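Local coordinates for protein Vv2_1132 (Vibrio vulnificus CMCP6, PDB 5Y9S) that probably regulates transcription as a tetrameric LysR-type factor, pairing a DNA-binding winged helix-turn-helix domain with an effector-binding domain, at residues D[143-146]-D[150-153]; D[112-117]-D[153-158]; D[15-20]-D[54-59]; D[19-24]-D[63-68]. All blocks are in the same frame, centred on the assembly; numbering follows the deposited sequence.

Contact 1. Residues D[143-146]-D[150-153]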
loop_
_atom_site.group_PDB
_atom_site.type_symbol
_atom_site.label_atom_id
_atom_site.label_comp_id
_atom_site.label_asym_id
_atom_site.label_seq_id
_atom_site.Cartn_x
_atom_site.Cartn_y
_atom_site.Cartn_z
ATOM N N PHE D 143 19.932 20.840 8.038
ATOM C CA PHE D 143 20.529 20.934 9.369
ATOM C C PHE D 143 20.497 19.573 10.049
ATOM O O PHE D 143 21.500 19.128 10.614
ATOM C CB PHE D 143 19.795 21.972 10.231
ATOM C CG PHE D 143 20.090 23.399 9.861
ATOM C CD1 PHE D 143 21.027 23.703 8.892
ATOM C CD2 PHE D 143 19.425 24.439 10.494
ATOM C CE1 PHE D 143 21.301 25.027 8.557
ATOM C CE2 PHE D 143 19.694 25.763 10.168
ATOM C CZ PHE D 143 20.629 26.060 9.200
ATOM N N GLN D 144 19.354 18.880 9.962
ATOM C CA GLN D 144 19.227 17.560 10.571
ATOM C C GLN D 144 20.246 16.591 9.980
ATOM O O GLN D 144 20.821 15.767 10.701
ATOM C CB GLN D 144 17.796 17.034 10.386
ATOM C CG GLN D 144 17.421 15.874 11.291
ATOM C CD GLN D 144 17.405 16.289 12.754
ATOM O OE1 GLN D 144 16.736 17.274 13.134
ATOM N NE2 GLN D 144 18.151 15.546 13.589
ATOM N N MET D 145 20.492 16.677 8.667
ATOM C CA MET D 145 21.493 15.795 8.070
ATOM C C MET D 145 22.893 16.130 8.567
ATOM O O MET D 145 23.719 15.230 8.741
ATOM C CB MET D 145 21.467 15.859 6.547
ATOM C CG MET D 145 20.360 15.076 5.918
ATOM S SD MET D 145 19.878 15.910 4.403
ATOM C CE MET D 145 21.001 15.173 3.260
ATOM N N LEU D 146 23.197 17.416 8.761
ATOM C CA LEU D 146 24.489 17.765 9.341
ATOM C C LEU D 146 24.657 17.091 10.701
ATOM O O LEU D 146 25.669 16.424 10.954
ATOM C CB LEU D 146 24.618 19.286 9.446
ATOM C CG LEU D 146 24.877 20.023 8.124
ATOM C CD1 LEU D 146 25.177 21.475 8.374
ATOM C CD2 LEU D 146 26.025 19.408 7.364
ATOM N N SER D 150 25.059 12.435 8.122
ATOM C CA SER D 150 24.724 11.842 6.832
ATOM C C SER D 150 25.191 12.706 5.671
ATOM O O SER D 150 25.212 12.228 4.530
ATOM C CB SER D 150 23.212 11.596 6.737
ATOM O OG SER D 150 22.471 12.803 6.777
ATOM N N THR D 151 25.553 13.961 5.935
ATOM C CA THR D 151 26.195 14.833 4.961
ATOM C C THR D 151 27.193 15.702 5.706
ATOM O O THR D 151 27.115 15.847 6.926
ATOM C CB THR D 151 25.190 15.707 4.192
ATOM O OG1 THR D 151 25.808 16.190 2.995
ATOM C CG2 THR D 151 24.753 16.890 5.030
ATOM N N ASP D 152 28.138 16.275 4.964
ATOM C CA ASP D 152 29.261 16.992 5.561
ATOM C C ASP D 152 29.154 18.506 5.475
ATOM O O ASP D 152 29.532 19.197 6.427
ATOM C CB ASP D 152 30.564 16.551 4.898
ATOM C CG ASP D 152 30.764 15.054 4.986
ATOM O OD1 ASP D 152 31.101 14.434 3.959
ATOM O OD2 ASP D 152 30.565 14.499 6.089
ATOM N N LEU D 153 28.679 19.045 4.353
ATOM C CA LEU D 153 28.586 20.488 4.180
ATOM C C LEU D 153 27.261 20.847 3.535
ATOM O O LEU D 153 26.704 20.086 2.741
ATOM C CB LEU D 153 29.725 21.060 3.333
ATOM C CG LEU D 153 31.150 20.806 3.828
ATOM C CD1 LEU D 153 32.144 21.035 2.700
ATOM C CD2 LEU D 153 31.456 21.703 5.008
HETATM O O HOH W 1 27.738 16.286 9.685
#
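Leu146 and Thr151 pack against each other at the turn where helix 139-147 hands over to strand 153-157. This is the end of a beta-alpha-beta crossover in the periplasmic-binding-protein-like fold of the LysR substrate-binding domain. The tight part is aliphatic and buried. The CB of Leu146 sets off away from the loop, but CD2 swings back and settles 3.7 Å from Thr151 CG2 and 3.6 Å from Asp152 O. Thr151 puts that methyl between its own backbone N and carbonyl carbon (its OG1 has chi1 -161°), which faces CG2 toward the helix, where it also reaches Met145 CB at 3.8 Å. Tyr284 of strand 277-286 and Leu172 of strand 172-186 pack on Leu146. The CB of Asp152 points away from the helix, and its carboxylate forms salt bridges to Arg102 and Arg291, one oxygen to each, linking the loop to strand 100-105 and to the chain just before helix 292-300.

Toward the partly exposed end the grip slackens. Met145 O receives two weak hydrogen bonds from one residue: Ser150 N lies 3.2 Å from it with an N-H...O angle of only 127°, and Ser150 OG sits at 3.4 Å. A water also donates to Thr151 O, although its separation from Leu146 O is too short to be trusted. Beside the weak pair, Ser150 OG rests against the methionine chain, 3.2 Å from Met145 CG.

Contact 2. Residues D[112-117]-D[153-158]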
loop_
_atom_site.group_PDB
_atom_site.type_symbol
_atom_site.label_atom_id
_atom_site.label_comp_id
_atom_site.label_asym_id
_atom_site.label_seq_id
_atom_site.Cartn_x
_atom_site.Cartn_y
_atom_site.Cartn_z
ATOM N N ASN D 112 26.518 26.808 -10.544
ATOM C CA ASN D 112 27.233 28.056 -10.777
ATOM C C ASN D 112 28.023 28.523 -9.565
ATOM O O ASN D 112 28.769 29.507 -9.670
ATOM C CB ASN D 112 26.251 29.147 -11.214
ATOM C CG ASN D 112 24.896 28.988 -10.561
ATOM O OD1 ASN D 112 24.794 28.954 -9.328
ATOM N ND2 ASN D 112 23.843 28.863 -11.381
ATOM N N LEU D 113 27.903 27.845 -8.422
ATOM C CA LEU D 113 28.743 28.158 -7.275
ATOM C C LEU D 113 29.766 27.062 -7.005
ATOM O O LEU D 113 30.969 27.320 -7.074
ATOM C CB LEU D 113 27.893 28.410 -6.021
ATOM C CG LEU D 113 28.713 28.930 -4.833
ATOM C CD1 LEU D 113 29.133 30.365 -5.086
ATOM C CD2 LEU D 113 27.937 28.821 -3.524
ATOM N N LEU D 114 29.320 25.837 -6.720
ATOM C CA LEU D 114 30.263 24.800 -6.302
ATOM C C LEU D 114 31.356 24.526 -7.335
ATOM O O LEU D 114 32.542 24.558 -6.963
ATOM C CB LEU D 114 29.481 23.536 -5.916
ATOM C CG LEU D 114 28.583 23.787 -4.700
ATOM C CD1 LEU D 114 27.952 22.514 -4.215
ATOM C CD2 LEU D 114 29.375 24.449 -3.574
ATOM N N PRO D 115 31.063 24.278 -8.613
ATOM C CA PRO D 115 32.166 23.976 -9.544
ATOM C C PRO D 115 33.201 25.085 -9.634
ATOM O O PRO D 115 34.406 24.810 -9.683
ATOM C CB PRO D 115 31.442 23.757 -10.882
ATOM C CG PRO D 115 30.072 23.327 -10.497
ATOM C CD PRO D 115 29.743 24.096 -9.250
ATOM N N LYS D 116 32.759 26.341 -9.684
ATOM C CA LYS D 116 33.697 27.457 -9.627
ATOM C C LYS D 116 34.542 27.378 -8.365
ATOM O O LYS D 116 35.774 27.437 -8.425
ATOM C CB LYS D 116 32.938 28.781 -9.687
ATOM C CG LYS D 116 33.807 30.014 -9.605
ATOM C CD LYS D 116 34.061 30.601 -10.988
ATOM C CE LYS D 116 34.973 31.821 -10.922
ATOM N NZ LYS D 116 34.424 32.890 -10.034
ATOM N N LEU D 117 33.891 27.225 -7.207
ATOM C CA LEU D 117 34.620 27.051 -5.954
ATOM C C LEU D 117 35.604 25.896 -6.048
ATOM O O LEU D 117 36.788 26.044 -5.721
ATOM C CB LEU D 117 33.639 26.821 -4.801
ATOM C CG LEU D 117 33.368 28.061 -3.960
ATOM C CD1 LEU D 117 34.673 28.603 -3.418
ATOM C CD2 LEU D 117 32.669 29.120 -4.794
ATOM N N LEU D 153 28.679 19.045 4.353
ATOM C CA LEU D 153 28.586 20.488 4.180
ATOM C C LEU D 153 27.261 20.847 3.535
ATOM O O LEU D 153 26.704 20.086 2.741
ATOM C CB LEU D 153 29.725 21.060 3.333
ATOM C CG LEU D 153 31.150 20.806 3.828
ATOM C CD1 LEU D 153 32.144 21.035 2.700
ATOM C CD2 LEU D 153 31.456 21.703 5.008
ATOM N N LEU D 154 26.767 22.023 3.888
ATOM C CA LEU D 154 25.555 22.566 3.305
ATOM C C LEU D 154 25.856 23.986 2.847
ATOM O O LEU D 154 26.340 24.803 3.634
ATOM C CB LEU D 154 24.409 22.532 4.320
ATOM C CG LEU D 154 23.251 23.474 4.028
ATOM C CD1 LEU D 154 22.318 22.890 2.949
ATOM C CD2 LEU D 154 22.490 23.809 5.302
ATOM N N PHE D 155 25.616 24.268 1.575
ATOM C CA PHE D 155 25.723 25.621 1.041
ATOM C C PHE D 155 24.323 26.179 0.863
ATOM O O PHE D 155 23.439 25.477 0.363
ATOM C CB PHE D 155 26.469 25.620 -0.287
ATOM C CG PHE D 155 27.915 25.325 -0.150
ATOM C CD1 PHE D 155 28.358 24.016 -0.073
ATOM C CD2 PHE D 155 28.839 26.351 -0.082
ATOM C CE1 PHE D 155 29.701 23.732 0.068
ATOM C CE2 PHE D 155 30.185 26.079 0.060
ATOM C CZ PHE D 155 30.621 24.772 0.139
ATOM N N THR D 156 24.113 27.426 1.283
ATOM C CA THR D 156 22.768 27.993 1.232
ATOM C C THR D 156 22.838 29.512 1.287
ATOM O O THR D 156 23.838 30.095 1.711
ATOM C CB THR D 156 21.900 27.464 2.381
ATOM O OG1 THR D 156 20.525 27.812 2.159
ATOM C CG2 THR D 156 22.374 28.050 3.705
ATOM N N TYR D 157 21.761 30.142 0.829
ATOM C CA TYR D 157 21.545 31.572 1.026
ATOM C C TYR D 157 21.047 31.821 2.449
ATOM O O TYR D 157 20.346 30.986 3.033
ATOM C CB TYR D 157 20.524 32.114 0.018
ATOM C CG TYR D 157 20.904 32.024 -1.459
ATOM C CD1 TYR D 157 21.937 32.795 -1.975
ATOM C CD2 TYR D 157 20.219 31.178 -2.330
ATOM C CE1 TYR D 157 22.295 32.727 -3.308
ATOM C CE2 TYR D 157 20.565 31.098 -3.677
ATOM C CZ TYR D 157 21.614 31.881 -4.154
ATOM O OH TYR D 157 21.989 31.834 -5.475
ATOM N N ASN D 158 21.413 32.980 3.004
ATOM C CA ASN D 158 21.165 33.255 4.421
ATOM C C ASN D 158 19.679 33.157 4.747
ATOM O O ASN D 158 18.820 33.403 3.903
ATOM C CB ASN D 158 21.680 34.641 4.801
ATOM C CG ASN D 158 20.964 35.742 4.050
ATOM O OD1 ASN D 158 19.769 35.964 4.246
ATOM N ND2 ASN D 158 21.687 36.430 3.169
#
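Leu114 sets its CD2 methyl over the middle of the Phe155 ring, 3.6 Å from the centroid and just 9° off the ring normal. That is a CH-pi contact on the face, and the methyl is nearly as close to one ring carbon as to the next: Leu114 CD2 is 3.7 Å from Phe155 CD1 and 4.1 Å from Phe155 CE2. Leu114 reaches the ring from the first turn of helix 114-120; with CG beside its backbone N (chi1 -64°) and CD1 as the extended branch, CD2 is the methyl turned to the ring.

This is a helix covering a face of the central sheet in the alpha/beta fold of a LysR substrate-binding domain. Strand 153-157 runs parallel to strand 100-105 and antiparallel to strand 277-286, and Phe155 rises from it toward the helix. Ile103, Cys283 and Ile301 add to the apolar surroundings of the ring. Leu113 contributes more loosely: its CB points at the strand, yet its CD2 stops 4.3 Å from Phe155 CD2, approaching the ring obliquely. No hydrogen bond crosses between the segments. The helix start is held from within instead, by Leu117 N donating to Leu113 O at 2.9 Å.

Contact 3. Residues D[15-20]-D[54-59]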
loop_
_atom_site.group_PDB
_atom_site.type_symbol
_atom_site.label_atom_id
_atom_site.label_comp_id
_atom_site.label_asym_id
_atom_site.label_seq_id
_atom_site.Cartn_x
_atom_site.Cartn_y
_atom_site.Cartn_z
ATOM N N GLU D 15 8.406 -7.300 -10.978
ATOM C CA GLU D 15 9.061 -6.552 -12.051
ATOM C C GLU D 15 9.112 -7.381 -13.322
ATOM O O GLU D 15 8.970 -6.832 -14.420
ATOM C CB GLU D 15 10.471 -6.108 -11.634
ATOM C CG GLU D 15 10.638 -5.886 -10.125
ATOM C CD GLU D 15 12.065 -5.489 -9.713
ATOM O OE1 GLU D 15 12.613 -4.548 -10.334
ATOM O OE2 GLU D 15 12.638 -6.114 -8.777
ATOM N N ASP D 16 9.285 -8.701 -13.198
ATOM C CA ASP D 16 9.141 -9.572 -14.372
ATOM C C ASP D 16 7.830 -9.284 -15.071
ATOM O O ASP D 16 7.791 -9.023 -16.277
ATOM C CB ASP D 16 9.184 -11.047 -13.970
ATOM C CG ASP D 16 10.567 -11.501 -13.576
ATOM O OD1 ASP D 16 11.516 -10.751 -13.855
ATOM O OD2 ASP D 16 10.714 -12.592 -12.976
ATOM N N PHE D 17 6.746 -9.276 -14.296
ATOM C CA PHE D 17 5.428 -9.019 -14.854
ATOM C C PHE D 17 5.374 -7.645 -15.524
ATOM O O PHE D 17 5.011 -7.535 -16.699
ATOM C CB PHE D 17 4.368 -9.146 -13.767
ATOM C CG PHE D 17 3.043 -8.589 -14.177
ATOM C CD1 PHE D 17 2.127 -9.368 -14.870
ATOM C CD2 PHE D 17 2.712 -7.269 -13.882
ATOM C CE1 PHE D 17 0.901 -8.844 -15.261
ATOM C CE2 PHE D 17 1.497 -6.735 -14.286
ATOM C CZ PHE D 17 0.583 -7.533 -14.970
ATOM N N LEU D 18 5.700 -6.580 -14.779
ATOM C CA LEU D 18 5.689 -5.233 -15.355
ATOM C C LEU D 18 6.519 -5.175 -16.638
ATOM O O LEU D 18 6.069 -4.655 -17.672
ATOM C CB LEU D 18 6.231 -4.234 -14.341
ATOM C CG LEU D 18 5.405 -4.015 -13.057
ATOM C CD1 LEU D 18 5.707 -2.681 -12.419
ATOM C CD2 LEU D 18 3.926 -4.096 -13.316
ATOM N N SER D 19 7.729 -5.742 -16.595
ATOM C CA SER D 19 8.631 -5.636 -17.741
ATOM C C SER D 19 8.054 -6.311 -18.980
ATOM O O SER D 19 8.215 -5.799 -20.091
ATOM C CB SER D 19 10.008 -6.214 -17.412
ATOM O OG SER D 19 10.688 -6.538 -18.612
ATOM N N LEU D 20 7.372 -7.451 -18.825
ATOM C CA LEU D 20 6.795 -8.062 -20.022
ATOM C C LEU D 20 5.515 -7.359 -20.447
ATOM O O LEU D 20 5.163 -7.394 -21.624
ATOM C CB LEU D 20 6.552 -9.575 -19.813
ATOM C CG LEU D 20 5.497 -10.277 -20.681
ATOM C CD1 LEU D 20 5.895 -10.267 -22.134
ATOM C CD2 LEU D 20 5.323 -11.707 -20.224
ATOM N N PRO D 54 -4.165 -17.277 -15.845
ATOM C CA PRO D 54 -3.218 -16.719 -16.811
ATOM C C PRO D 54 -3.261 -15.193 -16.764
ATOM O O PRO D 54 -4.328 -14.581 -16.772
ATOM C CB PRO D 54 -3.694 -17.283 -18.164
ATOM C CG PRO D 54 -5.135 -17.663 -17.948
ATOM C CD PRO D 54 -5.274 -18.003 -16.505
ATOM N N LEU D 55 -2.092 -14.583 -16.664
ATOM C CA LEU D 55 -2.032 -13.127 -16.697
ATOM C C LEU D 55 -1.856 -12.612 -18.116
ATOM O O LEU D 55 -2.400 -11.557 -18.460
ATOM C CB LEU D 55 -0.897 -12.634 -15.802
ATOM C CG LEU D 55 -1.096 -13.087 -14.357
ATOM C CD1 LEU D 55 0.128 -12.769 -13.418
ATOM C CD2 LEU D 55 -2.359 -12.420 -13.851
ATOM N N PHE D 56 -1.138 -13.356 -18.949
ATOM C CA PHE D 56 -0.822 -12.936 -20.307
ATOM C C PHE D 56 -1.569 -13.810 -21.291
ATOM O O PHE D 56 -1.638 -15.036 -21.130
ATOM C CB PHE D 56 0.685 -12.983 -20.559
ATOM C CG PHE D 56 1.454 -12.030 -19.683
ATOM C CD1 PHE D 56 1.605 -10.694 -20.052
ATOM C CD2 PHE D 56 1.972 -12.450 -18.473
ATOM C CE1 PHE D 56 2.295 -9.803 -19.220
ATOM C CE2 PHE D 56 2.669 -11.571 -17.651
ATOM C CZ PHE D 56 2.829 -10.252 -18.032
ATOM N N ASP D 57 -2.191 -13.164 -22.260
ATOM C CA ASP D 57 -2.633 -13.845 -23.466
ATOM C C ASP D 57 -1.393 -14.004 -24.336
ATOM O O ASP D 57 -0.929 -13.041 -24.949
ATOM C CB ASP D 57 -3.713 -13.040 -24.170
ATOM C CG ASP D 57 -4.397 -13.820 -25.255
ATOM O OD1 ASP D 57 -5.628 -13.638 -25.398
ATOM O OD2 ASP D 57 -3.710 -14.618 -25.940
ATOM N N ARG D 58 -0.835 -15.211 -24.388
ATOM C CA ARG D 58 0.425 -15.363 -25.103
ATOM C C ARG D 58 0.245 -15.590 -26.601
ATOM O O ARG D 58 1.220 -15.477 -27.354
ATOM C CB ARG D 58 1.253 -16.483 -24.453
ATOM C CG ARG D 58 1.912 -16.002 -23.135
ATOM C CD ARG D 58 2.675 -17.105 -22.400
ATOM N NE ARG D 58 1.827 -18.240 -22.064
ATOM C CZ ARG D 58 2.211 -19.516 -22.135
ATOM N NH1 ARG D 58 3.439 -19.834 -22.547
ATOM N NH2 ARG D 58 1.358 -20.492 -21.799
ATOM N N THR D 59 -0.971 -15.863 -27.066
ATOM C CA THR D 59 -1.204 -16.084 -28.485
ATOM C C THR D 59 -1.484 -14.799 -29.252
ATOM O O THR D 59 -1.802 -14.863 -30.444
ATOM C CB THR D 59 -2.349 -17.074 -28.686
ATOM O OG1 THR D 59 -3.579 -16.448 -28.325
ATOM C CG2 THR D 59 -2.145 -18.278 -27.796
#
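Phe56 pushes its ring between Phe17 and Leu20, two residues one turn apart on helix 11-22. The CH-pi part belongs to Leu20. Its CD2 stands over the centre of the Phe56 ring, 3.5 Å from the centroid and 6° off the normal, while Leu20 CG comes within 3.6 Å of Phe56 CE1. With CG opposite the backbone N (chi1 157°), the leucine leans out from the helix; it and the phenylalanine come from opposite directions, and CD2 ends over the ring face.

The aromatic part is less regular. Phe17 and Phe56 have centroids 5.3 Å apart and planes inclined at 47°, neither stacked nor edge-to-face, and the nearest approach is 3.4 Å from Phe17 CD1 to Phe56 CZ. Phe17 O lies in the plane of the Phe56 ring, at its edge. Phe72 then meets Phe17 edge-to-face from helix 67-90.

The remaining apolar contact is lighter: Leu55 CD1 rests 4.2 Å from Phe17 CD1 and approaches that ring obliquely.

Polar bonds stay within the loop or go elsewhere. Glu48 OE1 accepts from the backbone N of both Leu55 and Phe56, fixing the entry to strand 56-57. Farther along, Asp57 OD2 takes Thr59 N at 3.2 Å in an Asx turn, and also Thr59 OG1 at 3.0 Å on its syn side.

No hydrogen bond or ion pair crosses to this first helix of the winged helix-turn-helix domain. Apart from Phe17 O at the ring edge, the contact is made by carbon, so the fit rests on shape and on burying apolar surface in the domain core.

Contact 4. Residues D[19-24]-D[63-68]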
loop_
_atom_site.group_PDB
_atom_site.type_symbol
_atom_site.label_atom_id
_atom_site.label_comp_id
_atom_site.label_asym_id
_atom_site.label_seq_id
_atom_site.Cartn_x
_atom_site.Cartn_y
_atom_site.Cartn_z
ATOM N N SER D 19 7.729 -5.742 -16.595
ATOM C CA SER D 19 8.631 -5.636 -17.741
ATOM C C SER D 19 8.054 -6.311 -18.980
ATOM O O SER D 19 8.215 -5.799 -20.091
ATOM C CB SER D 19 10.008 -6.214 -17.412
ATOM O OG SER D 19 10.688 -6.538 -18.612
ATOM N N LEU D 20 7.372 -7.451 -18.825
ATOM C CA LEU D 20 6.795 -8.062 -20.022
ATOM C C LEU D 20 5.515 -7.359 -20.447
ATOM O O LEU D 20 5.163 -7.394 -21.624
ATOM C CB LEU D 20 6.552 -9.575 -19.813
ATOM C CG LEU D 20 5.497 -10.277 -20.681
ATOM C CD1 LEU D 20 5.895 -10.267 -22.134
ATOM C CD2 LEU D 20 5.323 -11.707 -20.224
ATOM N N MET D 21 4.824 -6.681 -19.530
ATOM C CA MET D 21 3.649 -5.912 -19.939
ATOM C C MET D 21 4.032 -4.730 -20.822
ATOM O O MET D 21 3.317 -4.415 -21.779
ATOM C CB MET D 21 2.881 -5.432 -18.714
ATOM C CG MET D 21 1.650 -4.580 -19.031
ATOM S SD MET D 21 0.990 -3.716 -17.557
ATOM C CE MET D 21 -0.300 -2.671 -18.293
ATOM N N GLU D 22 5.153 -4.061 -20.519
ATOM C CA GLU D 22 5.564 -2.909 -21.313
ATOM C C GLU D 22 6.152 -3.334 -22.659
ATOM O O GLU D 22 5.524 -3.119 -23.703
ATOM C CB GLU D 22 6.546 -2.031 -20.542
ATOM C CG GLU D 22 7.662 -2.712 -19.772
ATOM C CD GLU D 22 8.708 -1.709 -19.250
ATOM O OE1 GLU D 22 8.838 -0.604 -19.829
ATOM O OE2 GLU D 22 9.395 -2.028 -18.252
ATOM N N LEU D 23 7.358 -3.902 -22.666
ATOM C CA LEU D 23 7.870 -4.501 -23.892
ATOM C C LEU D 23 6.887 -5.548 -24.374
ATOM O O LEU D 23 6.200 -6.187 -23.584
ATOM C CB LEU D 23 9.225 -5.136 -23.645
ATOM C CG LEU D 23 9.977 -4.284 -22.645
ATOM C CD1 LEU D 23 11.125 -5.031 -22.020
ATOM C CD2 LEU D 23 10.472 -3.084 -23.398
ATOM N N GLY D 24 6.789 -5.719 -25.669
ATOM C CA GLY D 24 5.733 -6.634 -26.042
ATOM C C GLY D 24 6.087 -8.109 -26.049
ATOM O O GLY D 24 5.257 -8.917 -26.484
ATOM N N ILE D 63 2.154 -9.314 -27.194
ATOM C CA ILE D 63 1.508 -10.040 -26.113
ATOM C C ILE D 63 0.710 -9.043 -25.293
ATOM O O ILE D 63 1.196 -7.948 -24.984
ATOM C CB ILE D 63 2.550 -10.789 -25.270
ATOM C CG1 ILE D 63 3.246 -11.814 -26.163
ATOM C CG2 ILE D 63 1.916 -11.438 -24.013
ATOM C CD1 ILE D 63 3.754 -13.009 -25.457
ATOM N N THR D 64 -0.532 -9.395 -24.978
ATOM C CA THR D 64 -1.416 -8.520 -24.227
ATOM C C THR D 64 -1.719 -9.170 -22.888
ATOM O O THR D 64 -1.426 -10.353 -22.666
ATOM C CB THR D 64 -2.707 -8.241 -25.008
ATOM O OG1 THR D 64 -3.247 -9.478 -25.478
ATOM C CG2 THR D 64 -2.413 -7.340 -26.215
ATOM N N LEU D 65 -2.307 -8.387 -21.988
ATOM C CA LEU D 65 -2.766 -8.922 -20.715
ATOM C C LEU D 65 -4.151 -9.541 -20.880
ATOM O O LEU D 65 -4.934 -9.120 -21.737
ATOM C CB LEU D 65 -2.803 -7.825 -19.659
ATOM C CG LEU D 65 -1.525 -7.028 -19.388
ATOM C CD1 LEU D 65 -1.924 -5.819 -18.599
ATOM C CD2 LEU D 65 -0.513 -7.869 -18.610
ATOM N N THR D 66 -4.436 -10.573 -20.083
ATOM C CA THR D 66 -5.797 -11.088 -19.971
ATOM C C THR D 66 -6.626 -10.134 -19.104
ATOM O O THR D 66 -6.114 -9.158 -18.564
ATOM C CB THR D 66 -5.796 -12.493 -19.366
ATOM O OG1 THR D 66 -5.263 -12.433 -18.029
ATOM C CG2 THR D 66 -4.950 -13.458 -20.232
ATOM N N GLU D 67 -7.921 -10.410 -18.962
ATOM C CA GLU D 67 -8.721 -9.645 -18.010
ATOM C C GLU D 67 -8.078 -9.681 -16.628
ATOM O O GLU D 67 -7.945 -8.642 -15.972
ATOM C CB GLU D 67 -10.155 -10.187 -17.954
ATOM C CG GLU D 67 -10.179 -11.709 -17.628
ATOM C CD GLU D 67 -11.552 -12.283 -17.343
ATOM O OE1 GLU D 67 -11.769 -13.463 -17.706
ATOM O OE2 GLU D 67 -12.409 -11.577 -16.759
ATOM N N HIS D 68 -7.607 -10.860 -16.202
ATOM C CA HIS D 68 -6.940 -11.008 -14.910
ATOM C C HIS D 68 -5.654 -10.184 -14.847
ATOM O O HIS D 68 -5.421 -9.464 -13.867
ATOM C CB HIS D 68 -6.654 -12.489 -14.639
ATOM C CG HIS D 68 -7.880 -13.349 -14.667
ATOM N ND1 HIS D 68 -8.949 -13.146 -13.820
ATOM C CD2 HIS D 68 -8.203 -14.421 -15.431
ATOM C CE1 HIS D 68 -9.881 -14.049 -14.063
ATOM N NE2 HIS D 68 -9.451 -14.835 -15.036
#
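Ile63 meets Gly24 through the backbone first. Its N donates to Gly24 O over 3.2 Å in a bond that is close to straight (165° at the hydrogen) and arrives in the carbonyl plane, on a lone pair. Gly24 follows the end of helix 11-22, so the bond ties the exit of that helix to the start of this segment. The isoleucine side chain lies close to the same oxygen, with both CB and CG1 3.5 Å from Gly24 O, and it packs further on Phe26 and Phe56.

Thr64 turns its CB away from the helix and bonds through OG1 to Ser60 OG.

Leu65 brings the chain back to the helix at Met21. The methionine is extended throughout (chi1 178°), and its long arm crosses the leucine at about a right angle. Leu65 CD1 lies 3.6 Å from Met21 CE and 3.7 Å from Met21 SD, while Leu65 CD2 touches nearer the methionine backbone, 4.0 Å from Met21 CG. Val73 of helix 67-90 packs on both side chains, and Leu166 of the third subunit lies against Met21.

At Thr66 the strand gives way to the long helix 67-90: OG1 caps its first turn at Gly69 N and also bonds to Pro54 O. A hairpin of strands 56-57 and 64-65, laid beside the first helix and leading into a long linker helix, is the wing of the LysR-type winged helix-turn-helix domain.

In the fold
The four contacts fall into two groups at opposite ends of an elongated chain. Contacts 3 and 4 have centres only 4 Å apart: both start from helix 11-22, sharing Ser19 and Leu20, and each takes one strand of the wing hairpin, with a probable hydrogen bond from Thr66 N to Leu55 O, 2.8 Å, at the end of those strands. Contacts 1 and 2 lie 14 Å apart between centres in the substrate-binding domain and share Leu153; Phe143 CE1 touches Leu154 CD2 at 3.7 Å. Within the chain the groups do not touch: contacts 1 and 3 keep their nearest atoms about 25 Å apart. Across subunits, Leu166 of the third subunit packs on Met21 and Tyr61 of the second on Phe143.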